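PDB 4ZAD: ferulic acid decarboxylase 1 from Candida dubliniensis, which probably catalyses the reversible, prenylated-FMN-dependent decarboxylation of aromatic acrylic acids such as ferulic, p-coumaric and cinnamic acid to the corresponding vinyl compounds. Local coordinates for residues L370-N375 / I413-D418; W430-R435 / C471-I476; V356-T361 / D421-K426; S230-P235 / V338-K343. One frame throughout, in Å; residues are numbered along the deposited sequence.

Contact 1. Residues L370-N375 / I413-D418; sequences LAVKIN and IILVGD
Two neighbouring parallel strands of the mixed five-stranded sheet in the C-terminal part of the chain meet here, residues 370-373 pairing in step with 413-416, from Leu-370 beside Ile-413 to Lys-373 beside Val-416. Their short axes approach to 4.7 Å at an angle of 24°, the twist expected of adjacent strands. Three backbone hydrogen bonds alternate in direction, Ile-414 N to Leu-370 O, Val-372 N to Ile-414 O and Val-416 N to Val-372 O, and a fourth runs from Ile-374 N to Val-416 O. The third is the longest, at 3.2 Å from Val-416 N to Val-372 O.

On the face carrying Leu-370, Val-372 and Ile-374, the two methyls of Val-372 divide the work. CG2, anti to the carbonyl carbon, meets Ile-413 CG2 at 3.6 Å, whereas CG1 lies 3.8 Å from Leu-415 CD2. Leu-415 runs beside Val-372 in the same direction, and its CD2 also reaches Val-372 CB at 3.7 Å.

The extended side chain of Lys-373 reaches past the pairing and brings CE to 3.4 Å from Asp-418 O. Asp-418 OD2 accepts from the backbone N of Thr-376, while Asn-375 OD1 caps the following helix at Glu-378 N. Helix 386-399 packs against Ile-413 and Leu-415 on one face of the sheet, and helix 425-434 touches Ala-371, Ile-414 and Val-416 on the other, which is consistent with a three-layer alpha/beta/alpha arrangement.

Contact 2. Residues W430-R435 / C471-I476; sequences WAYTTR and CVTTCI
Cys-475 meets Tyr-432 and Arg-435 where the end of helix 425-434 crosses strand 470-475 almost perpendicularly, the short axes 8.1 Å apart at 95°. A chi1 of -62° turns the Cys-475 sulfur toward the helix, where SG lies 3.7 Å from Tyr-432 CA. It approaches the tyrosine ring obliquely, 5.1 Å from SG to the ring centroid, a cysteine sulfur-aromatic contact.

Apolar packing joins two further pairs: Arg-435 CB sits 3.7 Å from Cys-475 CB, and Tyr-432 CE1 is 4.2 Å from Thr-473 CG2. Between the backbones, Cys-475 CA makes a CA-H...O contact of 3.5 Å with Arg-435 O.

The polar ends bond outside this pair of segments. Tyr-432 OH and Thr-473 OG1 both bond Glu-412 OE2, which thereby ties helix to strand. Arg-435 extends from CG to NE and carries its guanidinium away from Cys-475, to a salt bridge with Asp-419 and a hydrogen bond with Tyr-293 of the second subunit. The helix thus lies across one face of the sheet, over strands 412-417 and 470-475, while Thr-474 on the opposite face of its strand touches helix 386-399.

Contact 3. Residues V356-T361 / D421-K426; sequences VEDVFT and DIFDFK
Strand 356-360 passes a type I turn, Asp-421 to Asp-424, with Phe-360 and Phe-423 its nearest alpha carbons at 6.7 Å and no hydrogen bond joining the two segments. Within the turn, Asp-424 N bonds Asp-421 O, and Asp-421 OD1 accepts from Phe-423 N in an Asx turn, the donor meeting OD1 from above the carboxylate plane.

The two phenylalanine rings form an offset stack, centroids 4.6 Å apart and planes inclined by 30°. Phe-423 CD2 stands 3.6 Å above the Phe-360 ring, over its centre. Conversely, Phe-360 CB lies over one face of the Phe-423 ring, a CH-pi contact of 4.1 Å from CB to the ring centroid. The backbone directs Phe-360 CB at the turn, and CG anti to the backbone N (chi1 179°) lays the ring against Phe-423.

Ile-422 CD1 supplies the second apolar contact: it presses on the strand backbone, 3.6 Å from Phe-360 N, and is 3.9 Å from Phe-360 CB. Asp-358 OD2 lies at the edge of the Phe-423 ring, 4.0 Å from CE1, with carboxylate and ring planes 89° apart. Salt bridges from OD2 to Lys-100 and from OD1 to Lys-343 hold that carboxylate.

Strand 356-360 is outermost in its sheet within the chain and pairs antiparallel with 369-374. The turn leads into helix 425-434, while Phe-423 also packs on helix 99-108 and Phe-360 on helix 334-347.

Contact 4. Residues S230-P235 / V338-K343; sequences SSMPIP and VSAETK. With K (potassium ion), chain D; 4LU (1-deoxy-5-O-phosphono-1-(3,3,4,5-tetramethyl-9,11-dioxo-2,3,8,9,10,11-hexahydro-7H-quinolino[1,8-fg]pteridin-12-ium-7-y l)-D-ribitol), chain E.
Glu-341 of helix 334-347 reaches the cofactor-binding loop 230-235. Its CB lies 3.9 Å from Pro-233 O and is also near Met-232 CE. With chi1 at -176°, CG is directed to the loop and comes within 3.2 Å of Pro-233 O. A bend at chi2 (76°) then turns the carboxylate along the loop. CD is 3.5 Å from Pro-233 O, and OE2 is close to the same oxygen, two acceptors that do not bond. OE1 sits 3.7 Å from Met-232 CE, while OE2 meets Ile-234 CA at 3.6 Å and Pro-235 CD at 3.7 Å. No hydrogen bond crosses to the loop; a salt bridge from OE1 to Arg-110 gives the buried carboxylate a charged partner.

Beside it, the extended Met-232 chain crosses Glu-341 at about a right angle and sets CE 4.0 Å from Ala-340 CB.

Pro-233 centres an inverse gamma turn. Met-232 O lies 2.7 Å from the potassium ion. Ser-230 O and the cofactor's O5' and O2P also bind it, and Val-229 O, Trp-175 O and Glu-240 OE1 complete its coordination. Potassium bridging backbone carbonyls and the cofactor phosphate belongs to the prenylated-FMN site of this UbiD-family enzyme.

How the contacts relate
All four contacts are largely buried, but their chemistry changes with position. Only contact 1, the centre of the C-terminal sheet, has hydrogen bonds between its segments; contacts 2 and 3 use side chains to join helix 425-434 and its preceding turn to the sheet, through sulfur and apolar contacts in one, stacked rings in the other. Strand 412-417 bonds strand 470-475 of contact 2, and strand 369-374 bonds strand 356-360 of contact 3. Contact 2 bonds and packs against the second subunit, which contact 3 touches only through Phe-425. Contact 4, alone at the cofactor, lies about 16 Å from contact 3, centre to centre; the two touch through Ser-339, packed against Val-359 and Phe-360.

Contact 1. Residues L370-N375 / I413-D418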
# COMPACT_ATOMS: atom_id res chain seq x y z
N LEU A 370 -12.80 2.19 -2.69
CA LEU A 370 -13.02 2.76 -4.04
C LEU A 370 -12.39 4.12 -4.03
O LEU A 370 -12.79 4.97 -3.28
CB LEU A 370 -14.52 2.88 -4.37
CG LEU A 370 -14.85 3.43 -5.77
CD1 LEU A 370 -14.42 2.39 -6.81
CD2 LEU A 370 -16.32 3.79 -5.96
N ALA A 371 -11.37 4.32 -4.83
CA ALA A 371 -10.77 5.62 -4.97
C ALA A 371 -11.64 6.40 -5.91
O ALA A 371 -12.08 5.85 -6.94
CB ALA A 371 -9.35 5.50 -5.53
N VAL A 372 -11.87 7.68 -5.59
CA VAL A 372 -12.65 8.59 -6.45
C VAL A 372 -11.85 9.82 -6.82
O VAL A 372 -11.60 10.66 -5.99
CB VAL A 372 -13.92 9.02 -5.71
CG1 VAL A 372 -14.65 10.12 -6.47
CG2 VAL A 372 -14.80 7.80 -5.50
N LYS A 373 -11.43 9.92 -8.06
CA LYS A 373 -10.54 11.01 -8.47
C LYS A 373 -11.33 12.27 -8.89
O LYS A 373 -12.04 12.24 -9.88
CB LYS A 373 -9.66 10.54 -9.60
CG LYS A 373 -8.66 11.57 -10.08
CD LYS A 373 -7.71 10.99 -11.14
CE LYS A 373 -6.71 12.05 -11.60
NZ LYS A 373 -5.89 11.58 -12.73
N ILE A 374 -11.17 13.34 -8.13
CA ILE A 374 -11.91 14.61 -8.26
C ILE A 374 -11.06 15.67 -8.94
O ILE A 374 -9.94 15.93 -8.54
CB ILE A 374 -12.25 15.18 -6.83
CG1 ILE A 374 -13.08 14.17 -6.01
CG2 ILE A 374 -12.92 16.51 -6.92
CD1 ILE A 374 -14.29 13.58 -6.73
N ASN A 375 -11.62 16.27 -9.99
CA ASN A 375 -11.12 17.49 -10.60
C ASN A 375 -11.32 18.69 -9.66
O ASN A 375 -12.43 19.20 -9.52
CB ASN A 375 -11.90 17.71 -11.88
CG ASN A 375 -11.40 18.91 -12.69
OD1 ASN A 375 -11.36 20.05 -12.20
ND2 ASN A 375 -11.00 18.64 -13.93
N ILE A 413 -14.71 4.83 0.80
CA ILE A 413 -14.67 5.58 -0.45
C ILE A 413 -13.68 6.67 -0.16
O ILE A 413 -13.72 7.26 0.93
CB ILE A 413 -16.00 6.22 -0.80
CG1 ILE A 413 -17.15 5.20 -0.70
CG2 ILE A 413 -15.90 6.86 -2.20
CD1 ILE A 413 -17.07 4.01 -1.68
N ILE A 414 -12.78 6.93 -1.10
CA ILE A 414 -11.63 7.75 -0.85
C ILE A 414 -11.61 8.88 -1.84
O ILE A 414 -11.44 8.68 -3.00
CB ILE A 414 -10.41 6.93 -0.99
CG1 ILE A 414 -10.35 5.91 0.17
CG2 ILE A 414 -9.20 7.83 -0.96
CD1 ILE A 414 -9.14 5.05 0.16
N LEU A 415 -11.86 10.09 -1.38
CA LEU A 415 -11.97 11.21 -2.30
C LEU A 415 -10.59 11.86 -2.36
O LEU A 415 -10.03 12.19 -1.34
CB LEU A 415 -13.01 12.18 -1.81
CG LEU A 415 -14.42 11.58 -1.59
CD1 LEU A 415 -15.35 12.67 -0.91
CD2 LEU A 415 -15.06 11.02 -2.81
N VAL A 416 -10.05 11.98 -3.57
CA VAL A 416 -8.74 12.54 -3.76
C VAL A 416 -8.72 13.50 -4.95
O VAL A 416 -9.50 13.37 -5.87
CB VAL A 416 -7.69 11.43 -3.91
CG1 VAL A 416 -7.92 10.59 -5.18
CG2 VAL A 416 -6.32 12.07 -3.91
N GLY A 417 -7.82 14.47 -4.91
CA GLY A 417 -7.67 15.44 -5.99
C GLY A 417 -6.94 14.84 -7.17
O GLY A 417 -6.42 13.73 -7.09
N ASP A 418 -6.89 15.60 -8.25
CA ASP A 418 -6.64 15.06 -9.57
C ASP A 418 -5.16 15.01 -9.91
O ASP A 418 -4.82 14.84 -11.07
CB ASP A 418 -7.40 15.92 -10.62
CG ASP A 418 -6.91 17.37 -10.64
OD1 ASP A 418 -5.87 17.62 -11.28
OD2 ASP A 418 -7.50 18.23 -9.94

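Contact 2. Residues W430-R435 / C471-I476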
# COMPACT_ATOMS: atom_id res chain seq x y z
N TRP A 430 0.08 7.15 -0.80
CA TRP A 430 0.66 8.42 -0.36
C TRP A 430 -0.46 9.38 0.02
O TRP A 430 -0.50 9.93 1.09
CB TRP A 430 1.52 9.02 -1.46
CG TRP A 430 2.03 10.37 -1.22
CD1 TRP A 430 2.69 10.80 -0.14
CD2 TRP A 430 1.94 11.50 -2.11
NE1 TRP A 430 3.01 12.13 -0.26
CE2 TRP A 430 2.57 12.58 -1.47
CE3 TRP A 430 1.38 11.70 -3.37
CZ2 TRP A 430 2.68 13.82 -2.05
CZ3 TRP A 430 1.48 12.97 -3.96
CH2 TRP A 430 2.14 13.99 -3.31
N ALA A 431 -1.40 9.53 -0.88
CA ALA A 431 -2.47 10.48 -0.68
C ALA A 431 -3.33 10.09 0.51
O ALA A 431 -3.88 10.95 1.18
CB ALA A 431 -3.28 10.59 -1.96
N TYR A 432 -3.48 8.80 0.79
CA TYR A 432 -4.48 8.39 1.77
C TYR A 432 -3.95 8.63 3.16
O TYR A 432 -4.68 8.99 4.07
CB TYR A 432 -4.83 6.92 1.60
CG TYR A 432 -5.74 6.35 2.68
CD1 TYR A 432 -7.11 6.35 2.52
CD2 TYR A 432 -5.24 5.80 3.85
CE1 TYR A 432 -7.95 5.83 3.47
CE2 TYR A 432 -6.07 5.28 4.83
CZ TYR A 432 -7.44 5.29 4.63
OH TYR A 432 -8.32 4.78 5.56
N THR A 433 -2.66 8.40 3.33
CA THR A 433 -2.06 8.51 4.65
C THR A 433 -1.71 9.96 4.95
O THR A 433 -1.80 10.38 6.09
CB THR A 433 -0.87 7.58 4.77
OG1 THR A 433 0.05 7.87 3.74
CG2 THR A 433 -1.30 6.16 4.57
N THR A 434 -1.35 10.74 3.93
CA THR A 434 -0.91 12.12 4.14
C THR A 434 -1.99 13.18 4.01
O THR A 434 -1.76 14.31 4.39
CB THR A 434 0.32 12.50 3.22
OG1 THR A 434 -0.01 12.40 1.81
CG2 THR A 434 1.48 11.61 3.50
N ARG A 435 -3.17 12.85 3.48
CA ARG A 435 -4.22 13.86 3.28
C ARG A 435 -5.53 13.74 4.11
O ARG A 435 -6.45 14.48 3.87
CB ARG A 435 -4.58 13.94 1.80
CG ARG A 435 -3.36 14.11 0.92
CD ARG A 435 -3.68 14.52 -0.53
NE ARG A 435 -2.45 14.53 -1.30
CZ ARG A 435 -2.36 14.72 -2.60
NH1 ARG A 435 -3.45 14.98 -3.32
NH2 ARG A 435 -1.15 14.71 -3.19
N CYS A 471 -17.63 4.02 5.41
CA CYS A 471 -17.28 5.41 5.54
C CYS A 471 -16.81 6.01 4.23
O CYS A 471 -16.45 5.29 3.33
CB CYS A 471 -16.20 5.54 6.60
SG CYS A 471 -14.55 5.60 5.95
N VAL A 472 -16.87 7.33 4.11
CA VAL A 472 -16.33 8.06 2.98
C VAL A 472 -15.21 8.96 3.51
O VAL A 472 -15.46 9.81 4.38
CB VAL A 472 -17.39 8.92 2.33
CG1 VAL A 472 -16.76 9.93 1.28
CG2 VAL A 472 -18.49 8.01 1.75
N THR A 473 -13.98 8.74 3.03
CA THR A 473 -12.80 9.39 3.56
C THR A 473 -12.32 10.43 2.63
O THR A 473 -12.07 10.15 1.47
CB THR A 473 -11.68 8.38 3.77
OG1 THR A 473 -12.15 7.31 4.59
CG2 THR A 473 -10.53 9.01 4.45
N THR A 474 -12.18 11.67 3.09
CA THR A 474 -11.81 12.73 2.15
C THR A 474 -10.33 13.08 2.25
O THR A 474 -9.84 13.46 3.30
CB THR A 474 -12.79 13.95 2.16
OG1 THR A 474 -12.06 15.20 2.22
CG2 THR A 474 -13.83 13.82 3.25
N CYS A 475 -9.62 12.90 1.14
CA CYS A 475 -8.18 13.15 1.08
C CYS A 475 -7.94 14.33 0.15
O CYS A 475 -7.20 14.21 -0.78
CB CYS A 475 -7.46 11.92 0.58
SG CYS A 475 -7.62 10.41 1.64
N ILE A 476 -8.59 15.48 0.45
CA ILE A 476 -8.55 16.72 -0.34
C ILE A 476 -8.48 17.85 0.68
O ILE A 476 -9.32 17.98 1.55
CB ILE A 476 -9.80 16.88 -1.18
CG1 ILE A 476 -10.09 15.59 -1.94
CG2 ILE A 476 -9.71 18.01 -2.18
CD1 ILE A 476 -11.35 15.65 -2.81

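Contact 3. Residues V356-T361 / D421-K426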
# COMPACT_ATOMS: atom_id res chain seq x y z
N VAL A 356 -16.11 14.22 -11.01
CA VAL A 356 -15.47 12.91 -10.87
C VAL A 356 -14.82 12.49 -12.16
O VAL A 356 -15.51 12.22 -13.14
CB VAL A 356 -16.45 11.79 -10.50
CG1 VAL A 356 -15.73 10.41 -10.56
CG2 VAL A 356 -17.05 12.03 -9.14
N GLU A 357 -13.50 12.36 -12.14
CA GLU A 357 -12.75 12.00 -13.35
C GLU A 357 -12.68 10.51 -13.61
O GLU A 357 -12.64 10.09 -14.76
CB GLU A 357 -11.34 12.56 -13.29
CG GLU A 357 -11.27 14.02 -13.77
CD GLU A 357 -9.87 14.61 -13.67
OE1 GLU A 357 -8.88 13.88 -13.96
OE2 GLU A 357 -9.75 15.80 -13.28
N ASP A 358 -12.64 9.73 -12.54
CA ASP A 358 -12.36 8.29 -12.60
C ASP A 358 -12.60 7.69 -11.23
O ASP A 358 -12.54 8.40 -10.23
CB ASP A 358 -10.91 8.04 -13.02
CG ASP A 358 -10.74 7.81 -14.52
OD1 ASP A 358 -11.70 7.39 -15.22
OD2 ASP A 358 -9.62 8.04 -15.00
N VAL A 359 -12.93 6.41 -11.19
CA VAL A 359 -12.99 5.66 -9.95
C VAL A 359 -12.33 4.31 -10.19
O VAL A 359 -12.38 3.78 -11.29
CB VAL A 359 -14.44 5.47 -9.42
CG1 VAL A 359 -15.24 6.76 -9.53
CG2 VAL A 359 -15.16 4.32 -10.11
N PHE A 360 -11.70 3.76 -9.15
CA PHE A 360 -11.06 2.49 -9.28
C PHE A 360 -10.92 1.88 -7.94
O PHE A 360 -10.77 2.60 -6.95
CB PHE A 360 -9.68 2.65 -9.88
CG PHE A 360 -8.93 1.37 -10.03
CD1 PHE A 360 -9.43 0.38 -10.83
CD2 PHE A 360 -7.75 1.17 -9.36
CE1 PHE A 360 -8.74 -0.80 -11.00
CE2 PHE A 360 -7.07 -0.01 -9.48
CZ PHE A 360 -7.58 -1.01 -10.31
N THR A 361 -11.02 0.55 -7.91
CA THR A 361 -10.88 -0.26 -6.69
C THR A 361 -9.46 -0.78 -6.63
O THR A 361 -9.11 -1.70 -7.39
CB THR A 361 -11.76 -1.50 -6.69
OG1 THR A 361 -11.62 -2.14 -7.96
CG2 THR A 361 -13.22 -1.16 -6.41
N ASP A 421 -2.83 9.63 -9.85
CA ASP A 421 -3.29 8.56 -10.75
C ASP A 421 -3.77 7.46 -9.81
O ASP A 421 -2.97 6.76 -9.20
CB ASP A 421 -2.16 8.14 -11.71
CG ASP A 421 -2.47 6.87 -12.52
OD1 ASP A 421 -3.60 6.35 -12.47
OD2 ASP A 421 -1.53 6.36 -13.21
N ILE A 422 -5.08 7.36 -9.66
CA ILE A 422 -5.66 6.42 -8.71
C ILE A 422 -5.36 4.96 -9.04
O ILE A 422 -5.57 4.09 -8.21
CB ILE A 422 -7.19 6.61 -8.49
CG1 ILE A 422 -7.96 6.43 -9.81
CG2 ILE A 422 -7.45 7.93 -7.81
CD1 ILE A 422 -9.47 6.56 -9.70
N PHE A 423 -4.89 4.70 -10.26
CA PHE A 423 -4.59 3.36 -10.71
C PHE A 423 -3.22 2.94 -10.29
O PHE A 423 -2.86 1.79 -10.44
CB PHE A 423 -4.71 3.22 -12.24
CG PHE A 423 -6.13 3.38 -12.74
CD1 PHE A 423 -6.66 4.66 -12.99
CD2 PHE A 423 -6.95 2.25 -12.91
CE1 PHE A 423 -7.96 4.80 -13.43
CE2 PHE A 423 -8.25 2.39 -13.38
CZ PHE A 423 -8.76 3.67 -13.62
N ASP A 424 -2.43 3.89 -9.78
CA ASP A 424 -1.07 3.59 -9.32
C ASP A 424 -1.06 3.67 -7.79
O ASP A 424 -1.13 4.76 -7.21
CB ASP A 424 -0.11 4.60 -9.94
CG ASP A 424 1.26 4.52 -9.38
OD1 ASP A 424 1.54 3.56 -8.61
OD2 ASP A 424 2.06 5.43 -9.71
N PHE A 425 -0.95 2.51 -7.15
CA PHE A 425 -1.23 2.42 -5.73
C PHE A 425 -0.22 3.17 -4.87
O PHE A 425 -0.58 3.62 -3.78
CB PHE A 425 -1.30 0.95 -5.29
CG PHE A 425 -1.74 0.77 -3.87
CD1 PHE A 425 -3.07 1.02 -3.50
CD2 PHE A 425 -0.84 0.41 -2.88
CE1 PHE A 425 -3.48 0.91 -2.21
CE2 PHE A 425 -1.27 0.25 -1.57
CZ PHE A 425 -2.60 0.53 -1.25
N LYS A 426 1.03 3.30 -5.34
CA LYS A 426 2.04 4.18 -4.70
C LYS A 426 1.53 5.59 -4.55
O LYS A 426 1.78 6.25 -3.56
CB LYS A 426 3.36 4.26 -5.53
CG LYS A 426 4.21 2.94 -5.62
CD LYS A 426 5.52 3.15 -6.48
CE LYS A 426 6.59 4.05 -5.78
NZ LYS A 426 7.79 4.30 -6.66

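Contact 4. Residues S230-P235 / V338-K343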
# COMPACT_ATOMS: atom_id res chain seq x y z
N SER A 230 -20.99 -11.12 -16.98
CA SER A 230 -21.58 -11.98 -15.98
C SER A 230 -21.06 -11.55 -14.61
O SER A 230 -21.74 -11.64 -13.60
CB SER A 230 -21.28 -13.49 -16.22
OG SER A 230 -22.04 -14.03 -17.28
N SER A 231 -19.86 -11.02 -14.60
CA SER A 231 -19.28 -10.52 -13.37
C SER A 231 -19.55 -9.03 -13.02
O SER A 231 -19.17 -8.57 -11.93
CB SER A 231 -17.79 -10.81 -13.44
OG SER A 231 -17.21 -10.41 -12.20
N MET A 232 -20.23 -8.29 -13.90
CA MET A 232 -20.50 -6.86 -13.75
C MET A 232 -21.92 -6.59 -13.24
O MET A 232 -22.85 -7.22 -13.72
CB MET A 232 -20.38 -6.22 -15.13
CG MET A 232 -20.66 -4.73 -15.23
SD MET A 232 -19.88 -4.12 -16.71
CE MET A 232 -20.03 -2.34 -16.49
N PRO A 233 -22.09 -5.67 -12.27
CA PRO A 233 -23.44 -5.38 -11.77
C PRO A 233 -24.16 -4.32 -12.61
O PRO A 233 -24.27 -3.16 -12.18
CB PRO A 233 -23.18 -4.84 -10.37
CG PRO A 233 -21.88 -4.14 -10.52
CD PRO A 233 -21.07 -4.99 -11.46
N ILE A 234 -24.63 -4.73 -13.79
CA ILE A 234 -25.52 -3.88 -14.60
C ILE A 234 -26.92 -3.85 -13.95
O ILE A 234 -27.20 -4.53 -12.95
CB ILE A 234 -25.58 -4.32 -16.07
CG1 ILE A 234 -26.24 -5.70 -16.25
CG2 ILE A 234 -24.19 -4.29 -16.70
CD1 ILE A 234 -26.76 -5.87 -17.64
N PRO A 235 -27.81 -3.03 -14.50
CA PRO A 235 -28.94 -2.70 -13.61
C PRO A 235 -29.90 -3.87 -13.31
O PRO A 235 -30.02 -4.81 -14.10
CB PRO A 235 -29.66 -1.57 -14.37
CG PRO A 235 -28.48 -0.86 -15.12
CD PRO A 235 -27.69 -2.08 -15.64
N VAL A 338 -17.10 -3.43 -10.81
CA VAL A 338 -17.76 -2.48 -9.92
C VAL A 338 -17.31 -1.07 -10.27
O VAL A 338 -18.13 -0.17 -10.32
CB VAL A 338 -17.51 -2.73 -8.42
CG1 VAL A 338 -17.75 -1.47 -7.65
CG2 VAL A 338 -18.43 -3.83 -7.93
N SER A 339 -16.01 -0.90 -10.52
CA SER A 339 -15.46 0.42 -10.86
C SER A 339 -16.08 0.98 -12.12
O SER A 339 -16.44 2.15 -12.16
CB SER A 339 -13.94 0.36 -11.06
OG SER A 339 -13.32 -0.04 -9.88
N ALA A 340 -16.16 0.13 -13.15
CA ALA A 340 -16.75 0.51 -14.41
C ALA A 340 -18.22 0.85 -14.25
O ALA A 340 -18.64 1.92 -14.68
CB ALA A 340 -16.57 -0.58 -15.42
N GLU A 341 -19.01 0.01 -13.62
CA GLU A 341 -20.40 0.41 -13.47
C GLU A 341 -20.54 1.70 -12.62
O GLU A 341 -21.37 2.54 -12.92
CB GLU A 341 -21.27 -0.70 -12.92
CG GLU A 341 -22.78 -0.36 -12.83
CD GLU A 341 -23.53 -0.37 -14.15
OE1 GLU A 341 -22.91 -0.38 -15.23
OE2 GLU A 341 -24.79 -0.35 -14.12
N THR A 342 -19.72 1.89 -11.59
CA THR A 342 -19.87 3.08 -10.77
C THR A 342 -19.48 4.34 -11.57
O THR A 342 -20.05 5.44 -11.37
CB THR A 342 -19.09 2.97 -9.48
OG1 THR A 342 -19.40 1.73 -8.83
CG2 THR A 342 -19.42 4.14 -8.56
N LYS A 343 -18.54 4.18 -12.50
CA LYS A 343 -18.15 5.30 -13.36
C LYS A 343 -19.37 5.62 -14.22
O LYS A 343 -19.76 6.75 -14.29
CB LYS A 343 -16.97 4.94 -14.27
CG LYS A 343 -15.97 6.02 -14.45
CD LYS A 343 -16.44 7.24 -15.25
CE LYS A 343 -15.20 7.93 -16.01
NZ LYS A 343 -14.31 6.94 -16.82
K K D . -24.06 -9.61 -14.12
C9 4LU E . -17.31 -12.79 -9.27
C8 4LU E . -16.34 -13.50 -10.00
C7 4LU E . -15.90 -14.75 -9.55
C10 4LU E . -20.04 -13.54 -6.91
C6 4LU E . -16.42 -15.27 -8.26
N3 4LU E . -21.62 -14.90 -5.14
C2 4LU E . -22.09 -13.80 -5.74
C13 4LU E . -16.72 -17.60 -8.60
C5 4LU E . -16.02 -16.58 -7.74
C1 4LU E . -17.56 -16.05 -5.83
O2 4LU E . -23.24 -13.45 -5.46
N1 4LU E . -21.31 -13.12 -6.61
C4 4LU E . -20.37 -15.36 -5.39
O4 4LU E . -20.07 -16.40 -4.76
C4A 4LU E . -19.54 -14.69 -6.27
N5 4LU E . -17.98 -14.93 -6.35
C3 4LU E . -16.63 -16.87 -6.46
C12 4LU E . -14.52 -16.85 -7.79
C5A 4LU E . -17.41 -14.45 -7.51
C7M 4LU E . -14.88 -15.57 -10.31
C8M 4LU E . -15.85 -12.87 -11.28
C9A 4LU E . -17.96 -13.31 -8.14
N10 4LU E . -19.29 -12.85 -7.81
C1' 4LU E . -19.65 -11.43 -7.93
C2' 4LU E . -20.73 -11.30 -8.99
O2' 4LU E . -20.33 -12.06 -10.15
C3' 4LU E . -21.03 -9.85 -9.36
O3' 4LU E . -21.55 -9.15 -8.21
C4' 4LU E . -22.04 -9.73 -10.53
O4' 4LU E . -22.52 -8.38 -10.60
C5' 4LU E . -23.25 -10.65 -10.33
O5' 4LU E . -24.23 -10.53 -11.34
P 4LU E . -25.60 -9.75 -11.16
O2P 4LU E . -26.27 -10.17 -12.46
O3P 4LU E . -25.15 -8.27 -11.03
O1P 4LU E . -26.22 -10.28 -9.89